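Hypothetical protein Atu2144 (Agrobacterium tumefaciens, PDB 2ODF) is of unknown function but belongs to the N-formylglutamate amidohydrolase family, and so may hydrolyse an amide bond of an N-acylated amino acid. Local coordinates at residues 30-34 and 77-81; 68-73 and 241-245; 88-92 and 204-209. All blocks are in the same frame, centred on the assembly; numbering follows the deposited sequence.

In the fold
Contact 1 is buried. Contacts 2 and 3 are partly buried, contact 2 being farther from the centre. Contact 1 joins neighbouring parallel strands, 27-31 and 77-80, near the centre of the chain, and works mainly through backbone bonds. Contact 2 pairs helix 62-73 with helix 234-256 by apolar and aromatic packing. Contact 3 joins two loops at the start of helix 208-213, where one asparagine supplies the hydrogen bonds. Contacts 1 and 3 touch through E32 with T209 and H33 with D88. Contacts 1 and 2 meet where L77 packs on S70. Contacts 2 and 3 lie on opposite sides of the chain's centre, their nearest atoms about 14 Å apart.

Contact 1 (30-34 and 77-81); sequences VCEHA and LVYQR
The Y79 ring meets A34 obliquely, with ring atom CD2 3.9 Å from A34 CB. The same methyl packs against the root of the ring, A34 CB to Y79 CB 3.8 Å. CG of Y79 stands between its backbone N and carbonyl carbon (chi1 69°), and the ring end leads away from 30-34 toward L63 and R67 of helix 62-73. The carbonyl of Q80 also faces A34, with its O 3.5 Å from A34 CB.

The backbones of the two segments run as neighbouring parallel strands. V30 pairs with V78, and C31 with Y79. C31 N donates to V78 O at 3.0 Å. Q80 N donates to C31 O at 3.3 Å. V30 and V78 share one face of the sheet, where helix 116-143 packs on both. C31 and Y79 share the other face, and their CB atoms lie 4.1 Å apart. Helix 62-73 lies between the strands in the chain and packs on this second face, with L63 against A34 and Y79. The unit is a beta-alpha-beta crossover.

Strand 27-31 stops at C31, and a type I turn from C31 to A34 follows. The turn brings E32 O to 3.4 Å from Q80 CB. E32 and H33 both start away from 77-81.

Backbone bonds thus hold the strand ends together. The turn leaves E32 and H33 to bond elsewhere: E32 OE2 bonds to T209, and H33 NE2 to D88. These two polar groups join the strand end to contact 3.

Contact 2 (68-73 and 241-245); sequences LLSEKF and AGFLH
H245 presents its ring edge to the face of F73. H245 ND1 lies over the centre of the phenyl ring, and its nearest ring carbon is CZ of F73 at 3.4 Å. The planes meet at 65°, with centroids 4.4 Å apart, so the pair is edge-to-face. The other partner of the imidazole is K72. K72 CB lies over one face, 4.0 Å from the centroid of the H245 ring, as a CH-pi contact. CE1 of H245 also comes to 3.3 Å from K72 O. CG of H245 is anti to the backbone N (chi1 177°), which carries the ring across to K72 and F73.

A smaller apolar group lies one turn back. A241 CB touches L68 CB at 3.6 Å. CD2 of L69 reaches over to A241 O at 3.4 Å and to the CB of L244. The K72 chain runs over A241, and its CE is 3.9 Å from A241 CB.

The next shell ties both helices to the sheet. L69 packs on L29 of strand 27-31. L244 packs on I224 and I226 of strand 220-227. F73 also touches M248, one turn further along helix 234-256.

The two short axes approach to 9.7 Å and cross at -43°, with their N-to-C directions roughly alike. The two helices lie together on one side of a mixed, largely parallel sheet. Helix 116-143 packs on the other face, on V30 and V78. The layers make a three-layer alpha/beta/alpha sandwich.

Contact 3 (88-92 and 204-209); sequences DCNRP and DGVTHT
Segment 88-92 turns back on itself at N90, which faces the start of helix 208-213. A type I turn runs from D88 to R91, closed by the backbone bond R91 N to D88 O. It is combined with an Asx turn, in which D88 OD1 accepts from N90 N at 3.0 Å. Across the contact, 205-207 is loop, with a positive phi at G205. T207 holds the N-cap position, but its side chain makes no capping bond. The helix starts at H208. The CA atoms of N90 and H208 are 5.4 Å apart.

The N90 amide joins the segments with both ends. N90 OD1 instead takes the N-H of the first turn, accepting from T209 N at 3.1 Å, almost straight in line with the side-chain carbonyl. ND2 of N90 donates to V206 O at 2.7 Å, and this donor stands 46° out of the V206 carbonyl plane. Water 1 donates to both N90 OD1 and V206 O, bridging the two acceptors. The amide therefore has partners on both its O and its N, which should fix its rotation. CG anti to the backbone N (chi1 -163°) aims it at the helix start.

R91 lies along the loop, with G205 O over one face of its guanidinium. The second-shell partners are charged or polar. D88 OD2 forms a salt bridge with R84. H208 NE2 bonds to Y127, while its ND1 bonds to E116 of the second subunit, so this site also reaches the dimer interface. N90 O is buried, with no polar partner in the model, and lies 3.1 Å from H208 CB. P92 makes a CH-pi contact, its CD over the centre of the H208 ring, 3.6 Å from the centroid and 3° off the normal.

Contact 1 (30-34 and 77-81)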
ATOM      1  N   VAL A  30       0.976  -9.218  18.396  1.00 14.30           N
ATOM      2  CA  VAL A  30       0.579  -9.039  16.986  1.00 15.11           C
ATOM      3  C   VAL A  30       0.408 -10.413  16.321  1.00 15.66           C
ATOM      4  O   VAL A  30       1.289 -11.273  16.412  1.00 16.52           O
ATOM      5  CB  VAL A  30       1.617  -8.184  16.204  1.00 15.08           C
ATOM      6  CG1 VAL A  30       1.192  -8.009  14.721  1.00 14.81           C
ATOM      7  CG2 VAL A  30       1.852  -6.819  16.957  1.00 14.77           C
ATOM      8  N   CYS A  31      -0.719 -10.613  15.655  1.00 15.63           N
ATOM      9  CA  CYS A  31      -1.020 -11.885  15.004  1.00 15.29           C
ATOM     10  C   CYS A  31      -1.566 -11.648  13.599  1.00 15.49           C
ATOM     11  O   CYS A  31      -2.770 -11.462  13.405  1.00 15.26           O
ATOM     12  CB  CYS A  31      -2.015 -12.690  15.859  1.00 14.46           C
ATOM     13  SG  CYS A  31      -2.150 -14.374  15.326  1.00 17.52           S
ATOM     14  N   GLU A  32      -0.655 -11.636  12.621  1.00 15.45           N
ATOM     15  CA  GLU A  32      -0.998 -11.376  11.222  1.00 16.30           C
ATOM     16  C   GLU A  32      -1.802 -12.527  10.574  1.00 16.88           C
ATOM     17  O   GLU A  32      -2.659 -12.290   9.718  1.00 16.76           O
ATOM     18  CB  GLU A  32       0.262 -11.118  10.401  1.00 16.62           C
ATOM     19  CG  GLU A  32       1.201 -10.062  10.933  1.00 17.70           C
ATOM     20  CD  GLU A  32       2.306 -10.659  11.745  1.00 19.72           C
ATOM     21  OE1 GLU A  32       1.995 -11.469  12.640  1.00 18.83           O
ATOM     22  OE2 GLU A  32       3.478 -10.325  11.500  1.00 22.55           O
ATOM     23  N   HIS A  33      -1.566 -13.758  11.025  1.00 17.07           N
ATOM     24  CA  HIS A  33      -2.207 -14.935  10.422  1.00 16.66           C
ATOM     25  C   HIS A  33      -3.294 -15.534  11.290  1.00 16.21           C
ATOM     26  O   HIS A  33      -3.529 -16.740  11.260  1.00 15.83           O
ATOM     27  CB  HIS A  33      -1.155 -15.991  10.050  1.00 17.80           C
ATOM     28  CG  HIS A  33      -0.106 -15.495   9.098  1.00 16.57           C
ATOM     29  ND1 HIS A  33       1.125 -16.093   8.977  1.00 18.37           N
ATOM     30  CD2 HIS A  33      -0.089 -14.428   8.258  1.00 16.36           C
ATOM     31  CE1 HIS A  33       1.852 -15.443   8.082  1.00 18.74           C
ATOM     32  NE2 HIS A  33       1.146 -14.414   7.641  1.00 18.18           N
ATOM     33  N   ALA A  34      -4.005 -14.658  11.995  1.00 15.92           N
ATOM     34  CA  ALA A  34      -4.958 -14.999  13.032  1.00 16.08           C
ATOM     35  C   ALA A  34      -6.206 -15.687  12.496  1.00 16.00           C
ATOM     36  O   ALA A  34      -6.803 -16.512  13.192  1.00 16.72           O
ATOM     37  CB  ALA A  34      -5.391 -13.706  13.783  1.00 14.63           C
ATOM     38  N   LEU A  77      -3.574  -6.904  22.086  1.00 17.21           N
ATOM     39  CA  LEU A  77      -3.424  -7.825  20.965  1.00 17.70           C
ATOM     40  C   LEU A  77      -4.052  -7.187  19.746  1.00 17.26           C
ATOM     41  O   LEU A  77      -5.220  -6.829  19.789  1.00 18.23           O
ATOM     42  CB  LEU A  77      -4.103  -9.154  21.234  1.00 17.09           C
ATOM     43  CG  LEU A  77      -4.302 -10.148  20.089  1.00 16.92           C
ATOM     44  CD1 LEU A  77      -2.979 -10.531  19.446  1.00 13.09           C
ATOM     45  CD2 LEU A  77      -5.036 -11.375  20.629  1.00 18.14           C
ATOM     46  N   VAL A  78      -3.261  -7.042  18.694  1.00 17.61           N
ATOM     47  CA  VAL A  78      -3.724  -6.568  17.390  1.00 17.39           C
ATOM     48  C   VAL A  78      -3.643  -7.723  16.427  1.00 17.60           C
ATOM     49  O   VAL A  78      -2.593  -8.360  16.298  1.00 16.70           O
ATOM     50  CB  VAL A  78      -2.882  -5.421  16.845  1.00 17.36           C
ATOM     51  CG1 VAL A  78      -3.466  -4.919  15.494  1.00 16.13           C
ATOM     52  CG2 VAL A  78      -2.804  -4.299  17.858  1.00 18.73           C
ATOM     53  N   TYR A  79      -4.755  -7.998  15.749  1.00 17.54           N
ATOM     54  CA  TYR A  79      -4.817  -9.139  14.866  1.00 18.08           C
ATOM     55  C   TYR A  79      -5.608  -8.806  13.586  1.00 18.08           C
ATOM     56  O   TYR A  79      -6.453  -7.895  13.555  1.00 17.87           O
ATOM     57  CB  TYR A  79      -5.339 -10.376  15.587  1.00 18.16           C
ATOM     58  CG  TYR A  79      -6.793 -10.337  15.994  1.00 19.35           C
ATOM     59  CD1 TYR A  79      -7.192  -9.682  17.165  1.00 20.41           C
ATOM     60  CD2 TYR A  79      -7.761 -10.967  15.240  1.00 20.09           C
ATOM     61  CE1 TYR A  79      -8.518  -9.642  17.551  1.00 19.67           C
ATOM     62  CE2 TYR A  79      -9.112 -10.940  15.638  1.00 20.79           C
ATOM     63  CZ  TYR A  79      -9.474 -10.268  16.788  1.00 19.94           C
ATOM     64  OH  TYR A  79     -10.806 -10.215  17.192  1.00 20.79           O
ATOM     65  N   GLN A  80      -5.271  -9.540  12.542  1.00 18.42           N
ATOM     66  CA  GLN A  80      -5.904  -9.423  11.234  1.00 18.80           C
ATOM     67  C   GLN A  80      -7.089 -10.364  11.189  1.00 18.93           C
ATOM     68  O   GLN A  80      -6.962 -11.547  11.548  1.00 19.72           O
ATOM     69  CB  GLN A  80      -4.823  -9.764  10.203  1.00 19.72           C
ATOM     70  CG  GLN A  80      -5.149  -9.744   8.759  1.00 20.06           C
ATOM     71  CD  GLN A  80      -5.953  -8.540   8.259  1.00 21.01           C
ATOM     72  OE1 GLN A  80      -5.428  -7.432   8.031  1.00 22.06           O
ATOM     73  NE2 GLN A  80      -7.202  -8.789   7.996  1.00 14.65           N
ATOM     74  N   ARG A  81      -8.247  -9.845  10.785  1.00 18.88           N
ATOM     75  CA  ARG A  81      -9.486 -10.632  10.780  1.00 18.56           C
ATOM     76  C   ARG A  81      -9.765 -11.420   9.486  1.00 18.50           C
ATOM     77  O   ARG A  81     -10.730 -12.158   9.432  1.00 17.74           O
ATOM     78  CB  ARG A  81     -10.666  -9.721  11.147  1.00 18.49           C
ATOM     79  CG  ARG A  81     -10.513  -9.147  12.554  1.00 19.09           C
ATOM     80  CD  ARG A  81     -11.692  -8.359  13.005  1.00 19.42           C
ATOM     81  NE  ARG A  81     -12.880  -9.190  13.164  1.00 20.52           N
ATOM     82  CZ  ARG A  81     -13.885  -9.243  12.301  1.00 22.57           C
ATOM     83  NH1 ARG A  81     -13.872  -8.501  11.196  1.00 22.44           N
ATOM     84  NH2 ARG A  81     -14.918 -10.048  12.553  1.00 20.60           N
TER

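Contact 2 (68-73 and 241-245)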
ATOM      1  N   LEU A  68      -4.596 -16.007  24.911  1.00 17.46           N
ATOM      2  CA  LEU A  68      -4.219 -16.499  26.235  1.00 17.82           C
ATOM      3  C   LEU A  68      -3.053 -15.697  26.767  1.00 18.07           C
ATOM      4  O   LEU A  68      -3.055 -15.312  27.932  1.00 18.12           O
ATOM      5  CB  LEU A  68      -3.900 -17.982  26.203  1.00 17.27           C
ATOM      6  CG  LEU A  68      -5.087 -18.879  25.899  1.00 18.11           C
ATOM      7  CD1 LEU A  68      -4.597 -20.304  25.869  1.00 19.07           C
ATOM      8  CD2 LEU A  68      -6.222 -18.709  26.905  1.00 20.49           C
ATOM      9  N   LEU A  69      -2.068 -15.421  25.918  1.00 18.07           N
ATOM     10  CA  LEU A  69      -0.965 -14.513  26.272  1.00 18.28           C
ATOM     11  C   LEU A  69      -1.390 -13.071  26.585  1.00 18.31           C
ATOM     12  O   LEU A  69      -0.773 -12.402  27.395  1.00 18.00           O
ATOM     13  CB  LEU A  69       0.112 -14.527  25.163  1.00 18.57           C
ATOM     14  CG  LEU A  69       0.878 -15.839  24.970  1.00 19.58           C
ATOM     15  CD1 LEU A  69       1.800 -15.768  23.772  1.00 19.17           C
ATOM     16  CD2 LEU A  69       1.686 -16.163  26.243  1.00 19.64           C
ATOM     17  N   SER A  70      -2.439 -12.590  25.934  1.00 18.88           N
ATOM     18  CA  SER A  70      -2.987 -11.263  26.197  1.00 19.93           C
ATOM     19  C   SER A  70      -3.497 -11.153  27.661  1.00 20.67           C
ATOM     20  O   SER A  70      -3.272 -10.134  28.331  1.00 20.88           O
ATOM     21  CB  SER A  70      -4.091 -10.973  25.180  1.00 19.87           C
ATOM     22  OG  SER A  70      -4.701  -9.717  25.408  1.00 20.54           O
ATOM     23  N   GLU A  71      -4.134 -12.215  28.132  1.00 22.17           N
ATOM     24  CA  GLU A  71      -4.591 -12.371  29.528  1.00 23.90           C
ATOM     25  C   GLU A  71      -3.377 -12.470  30.467  1.00 23.95           C
ATOM     26  O   GLU A  71      -3.269 -11.719  31.424  1.00 24.33           O
ATOM     27  CB  GLU A  71      -5.473 -13.634  29.668  1.00 25.02           C
ATOM     28  CG  GLU A  71      -6.811 -13.593  28.889  1.00 28.61           C
ATOM     29  CD  GLU A  71      -7.454 -14.993  28.540  1.00 30.02           C
ATOM     30  OE1 GLU A  71      -7.404 -15.967  29.358  1.00 35.98           O
ATOM     31  OE2 GLU A  71      -8.048 -15.098  27.424  1.00 37.87           O
ATOM     32  N   LYS A  72      -2.457 -13.381  30.174  1.00 23.07           N
ATOM     33  CA  LYS A  72      -1.313 -13.610  31.054  1.00 23.57           C
ATOM     34  C   LYS A  72      -0.365 -12.413  31.163  1.00 23.45           C
ATOM     35  O   LYS A  72       0.123 -12.122  32.242  1.00 22.36           O
ATOM     36  CB  LYS A  72      -0.537 -14.847  30.611  1.00 24.02           C
ATOM     37  CG  LYS A  72      -1.374 -16.128  30.708  1.00 23.39           C
ATOM     38  CD  LYS A  72      -0.611 -17.294  30.215  1.00 24.74           C
ATOM     39  CE  LYS A  72      -1.446 -18.585  30.268  1.00 25.81           C
ATOM     40  NZ  LYS A  72      -1.613 -19.049  31.663  1.00 27.86           N
ATOM     41  N   PHE A  73      -0.109 -11.722  30.054  1.00 22.46           N
ATOM     42  CA  PHE A  73       0.773 -10.555  30.064  1.00 22.28           C
ATOM     43  C   PHE A  73       0.069  -9.220  30.265  1.00 22.34           C
ATOM     44  O   PHE A  73       0.746  -8.175  30.288  1.00 23.38           O
ATOM     45  CB  PHE A  73       1.609 -10.490  28.769  1.00 22.65           C
ATOM     46  CG  PHE A  73       2.788 -11.404  28.772  1.00 22.30           C
ATOM     47  CD1 PHE A  73       3.918 -11.084  29.500  1.00 22.35           C
ATOM     48  CD2 PHE A  73       2.790 -12.575  28.037  1.00 22.97           C
ATOM     49  CE1 PHE A  73       5.024 -11.937  29.521  1.00 24.26           C
ATOM     50  CE2 PHE A  73       3.909 -13.428  28.044  1.00 23.47           C
ATOM     51  CZ  PHE A  73       5.008 -13.108  28.790  1.00 23.55           C
ATOM     52  N   ALA A 241       0.803 -21.556  26.074  1.00 19.24           N
ATOM     53  CA  ALA A 241       0.735 -20.151  26.520  1.00 19.16           C
ATOM     54  C   ALA A 241       1.413 -19.941  27.884  1.00 19.59           C
ATOM     55  O   ALA A 241       2.066 -18.919  28.114  1.00 17.77           O
ATOM     56  CB  ALA A 241      -0.712 -19.666  26.577  1.00 19.61           C
ATOM     57  N   GLY A 242       1.239 -20.899  28.798  1.00 19.66           N
ATOM     58  CA  GLY A 242       1.935 -20.840  30.087  1.00 19.42           C
ATOM     59  C   GLY A 242       3.436 -21.012  29.950  1.00 19.32           C
ATOM     60  O   GLY A 242       4.201 -20.292  30.596  1.00 20.75           O
ATOM     61  N   PHE A 243       3.868 -21.959  29.125  1.00 19.30           N
ATOM     62  CA  PHE A 243       5.288 -22.148  28.872  1.00 19.44           C
ATOM     63  C   PHE A 243       5.942 -20.846  28.409  1.00 19.52           C
ATOM     64  O   PHE A 243       7.018 -20.475  28.864  1.00 19.60           O
ATOM     65  CB  PHE A 243       5.522 -23.226  27.814  1.00 19.83           C
ATOM     66  CG  PHE A 243       6.959 -23.392  27.458  1.00 19.07           C
ATOM     67  CD1 PHE A 243       7.793 -24.166  28.251  1.00 19.88           C
ATOM     68  CD2 PHE A 243       7.492 -22.751  26.360  1.00 19.16           C
ATOM     69  CE1 PHE A 243       9.135 -24.299  27.955  1.00 20.18           C
ATOM     70  CE2 PHE A 243       8.840 -22.882  26.039  1.00 20.41           C
ATOM     71  CZ  PHE A 243       9.666 -23.657  26.840  1.00 20.10           C
ATOM     72  N   LEU A 244       5.289 -20.184  27.454  1.00 19.53           N
ATOM     73  CA  LEU A 244       5.843 -18.993  26.822  1.00 19.28           C
ATOM     74  C   LEU A 244       5.768 -17.788  27.752  1.00 19.42           C
ATOM     75  O   LEU A 244       6.646 -16.942  27.719  1.00 18.86           O
ATOM     76  CB  LEU A 244       5.103 -18.692  25.517  1.00 19.08           C
ATOM     77  CG  LEU A 244       5.341 -19.626  24.335  1.00 17.01           C
ATOM     78  CD1 LEU A 244       4.314 -19.312  23.221  1.00 16.84           C
ATOM     79  CD2 LEU A 244       6.783 -19.515  23.783  1.00 17.01           C
ATOM     80  N   HIS A 245       4.727 -17.719  28.581  1.00 20.54           N
ATOM     81  CA  HIS A 245       4.625 -16.678  29.589  1.00 21.04           C
ATOM     82  C   HIS A 245       5.787 -16.794  30.588  1.00 21.27           C
ATOM     83  O   HIS A 245       6.417 -15.798  30.928  1.00 20.28           O
ATOM     84  CB  HIS A 245       3.277 -16.745  30.313  1.00 22.57           C
ATOM     85  CG  HIS A 245       3.151 -15.746  31.418  1.00 22.92           C
ATOM     86  ND1 HIS A 245       3.044 -14.394  31.188  1.00 28.31           N
ATOM     87  CD2 HIS A 245       3.174 -15.896  32.759  1.00 28.14           C
ATOM     88  CE1 HIS A 245       2.999 -13.752  32.338  1.00 27.51           C
ATOM     89  NE2 HIS A 245       3.069 -14.642  33.307  1.00 30.41           N
TER

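Contact 3 (88-92 and 204-209)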
ATOM      1  N   ASP A  88      -1.095 -11.299   2.736  1.00 16.22           N
ATOM      2  CA  ASP A  88      -0.234 -11.721   3.840  1.00 15.71           C
ATOM      3  C   ASP A  88       0.365 -10.475   4.472  1.00 15.50           C
ATOM      4  O   ASP A  88       1.308  -9.890   3.949  1.00 14.59           O
ATOM      5  CB  ASP A  88       0.870 -12.678   3.364  1.00 15.37           C
ATOM      6  CG  ASP A  88       1.644 -13.298   4.525  1.00 16.47           C
ATOM      7  OD1 ASP A  88       1.655 -12.697   5.628  1.00 18.82           O
ATOM      8  OD2 ASP A  88       2.224 -14.385   4.334  1.00 18.99           O
ATOM      9  N   CYS A  89      -0.209 -10.059   5.596  1.00 15.87           N
ATOM     10  CA  CYS A  89       0.195  -8.800   6.221  1.00 16.21           C
ATOM     11  C   CYS A  89       1.625  -8.818   6.763  1.00 16.75           C
ATOM     12  O   CYS A  89       2.149  -7.772   7.140  1.00 18.05           O
ATOM     13  CB  CYS A  89      -0.793  -8.408   7.290  1.00 16.35           C
ATOM     14  SG  CYS A  89      -2.300  -7.773   6.610  1.00 19.52           S
ATOM     15  N   ASN A  90       2.259  -9.987   6.791  1.00 16.03           N
ATOM     16  CA  ASN A  90       3.675 -10.071   7.131  1.00 16.76           C
ATOM     17  C   ASN A  90       4.549  -9.999   5.874  1.00 15.50           C
ATOM     18  O   ASN A  90       5.663 -10.472   5.891  1.00 15.37           O
ATOM     19  CB  ASN A  90       3.989 -11.379   7.899  1.00 16.77           C
ATOM     20  CG  ASN A  90       5.340 -11.328   8.635  1.00 17.04           C
ATOM     21  OD1 ASN A  90       5.840 -10.260   8.965  1.00 17.34           O
ATOM     22  ND2 ASN A  90       5.900 -12.489   8.921  1.00 19.05           N
ATOM     23  N   ARG A  91       4.030  -9.414   4.792  1.00 15.82           N
ATOM     24  CA  ARG A  91       4.780  -9.215   3.544  1.00 16.49           C
ATOM     25  C   ARG A  91       4.486  -7.828   2.949  1.00 16.29           C
ATOM     26  O   ARG A  91       3.343  -7.388   2.989  1.00 15.11           O
ATOM     27  CB  ARG A  91       4.375 -10.242   2.510  1.00 17.06           C
ATOM     28  CG  ARG A  91       4.724 -11.674   2.884  1.00 18.33           C
ATOM     29  CD  ARG A  91       6.212 -11.959   2.946  1.00 21.49           C
ATOM     30  NE  ARG A  91       6.352 -13.382   3.209  1.00 22.10           N
ATOM     31  CZ  ARG A  91       7.343 -14.170   2.812  1.00 29.02           C
ATOM     32  NH1 ARG A  91       8.368 -13.736   2.088  1.00 29.42           N
ATOM     33  NH2 ARG A  91       7.278 -15.458   3.142  1.00 32.27           N
ATOM     34  N   PRO A  92       5.505  -7.146   2.402  1.00 16.29           N
ATOM     35  CA  PRO A  92       5.242  -5.898   1.710  1.00 17.06           C
ATOM     36  C   PRO A  92       4.611  -6.164   0.330  1.00 18.04           C
ATOM     37  O   PRO A  92       4.749  -7.281  -0.211  1.00 16.57           O
ATOM     38  CB  PRO A  92       6.645  -5.279   1.588  1.00 16.49           C
ATOM     39  CG  PRO A  92       7.553  -6.437   1.551  1.00 16.68           C
ATOM     40  CD  PRO A  92       6.940  -7.462   2.420  1.00 16.48           C
ATOM     41  N   ASP A 204      14.169 -15.594   5.045  1.00 34.14           N
ATOM     42  CA  ASP A 204      12.957 -16.053   4.347  1.00 32.77           C
ATOM     43  C   ASP A 204      11.890 -14.975   4.136  1.00 31.84           C
ATOM     44  O   ASP A 204      10.815 -15.248   3.606  1.00 32.30           O
ATOM     45  CB  ASP A 204      12.359 -17.230   5.121  1.00 33.51           C
ATOM     46  CG  ASP A 204      13.368 -18.332   5.360  1.00 34.81           C
ATOM     47  OD1 ASP A 204      13.822 -18.926   4.362  1.00 39.03           O
ATOM     48  OD2 ASP A 204      13.730 -18.605   6.524  1.00 37.26           O
ATOM     49  N   GLY A 205      12.182 -13.745   4.533  1.00 29.95           N
ATOM     50  CA  GLY A 205      11.216 -12.660   4.405  1.00 28.46           C
ATOM     51  C   GLY A 205      10.105 -12.717   5.451  1.00 26.89           C
ATOM     52  O   GLY A 205       9.050 -12.114   5.282  1.00 28.04           O
ATOM     53  N   VAL A 206      10.331 -13.395   6.570  1.00 24.39           N
ATOM     54  CA  VAL A 206       9.265 -13.509   7.558  1.00 22.79           C
ATOM     55  C   VAL A 206       9.369 -12.499   8.712  1.00 21.13           C
ATOM     56  O   VAL A 206       8.558 -12.563   9.617  1.00 19.79           O
ATOM     57  CB  VAL A 206       9.206 -14.947   8.147  1.00 22.39           C
ATOM     58  CG1 VAL A 206       8.860 -15.932   7.054  1.00 21.57           C
ATOM     59  CG2 VAL A 206      10.535 -15.324   8.846  1.00 22.29           C
ATOM     60  N   THR A 207      10.338 -11.584   8.684  1.00 19.18           N
ATOM     61  CA  THR A 207      10.449 -10.579   9.754  1.00 19.03           C
ATOM     62  C   THR A 207       9.961  -9.181   9.330  1.00 18.05           C
ATOM     63  O   THR A 207      10.329  -8.188   9.938  1.00 17.36           O
ATOM     64  CB  THR A 207      11.874 -10.484  10.323  1.00 19.59           C
ATOM     65  OG1 THR A 207      12.764 -10.034   9.293  1.00 20.03           O
ATOM     66  CG2 THR A 207      12.306 -11.845  10.855  1.00 20.34           C
ATOM     67  N   HIS A 208       9.076  -9.109   8.329  1.00 17.30           N
ATOM     68  CA  HIS A 208       8.554  -7.807   7.849  1.00 16.41           C
ATOM     69  C   HIS A 208       7.959  -6.959   8.947  1.00 15.69           C
ATOM     70  O   HIS A 208       8.318  -5.788   9.126  1.00 14.96           O
ATOM     71  CB  HIS A 208       7.496  -8.063   6.752  1.00 16.75           C
ATOM     72  CG  HIS A 208       6.984  -6.818   6.104  1.00 16.17           C
ATOM     73  ND1 HIS A 208       7.815  -5.830   5.628  1.00 16.67           N
ATOM     74  CD2 HIS A 208       5.722  -6.397   5.869  1.00 16.70           C
ATOM     75  CE1 HIS A 208       7.077  -4.861   5.104  1.00 16.05           C
ATOM     76  NE2 HIS A 208       5.805  -5.196   5.223  1.00 15.61           N
ATOM     77  N   THR A 209       7.011  -7.517   9.692  1.00 16.23           N
ATOM     78  CA  THR A 209       6.356  -6.796  10.782  1.00 15.56           C
ATOM     79  C   THR A 209       7.359  -6.226  11.827  1.00 15.03           C
ATOM     80  O   THR A 209       7.206  -5.103  12.315  1.00 14.64           O
ATOM     81  CB  THR A 209       5.280  -7.711  11.429  1.00 16.22           C
ATOM     82  OG1 THR A 209       4.261  -8.005  10.435  1.00 16.11           O
ATOM     83  CG2 THR A 209       4.685  -7.058  12.654  1.00 17.24           C
TER
HETATM   84  O   HOH W   1       7.474 -10.274  11.313  1.00 24.19           O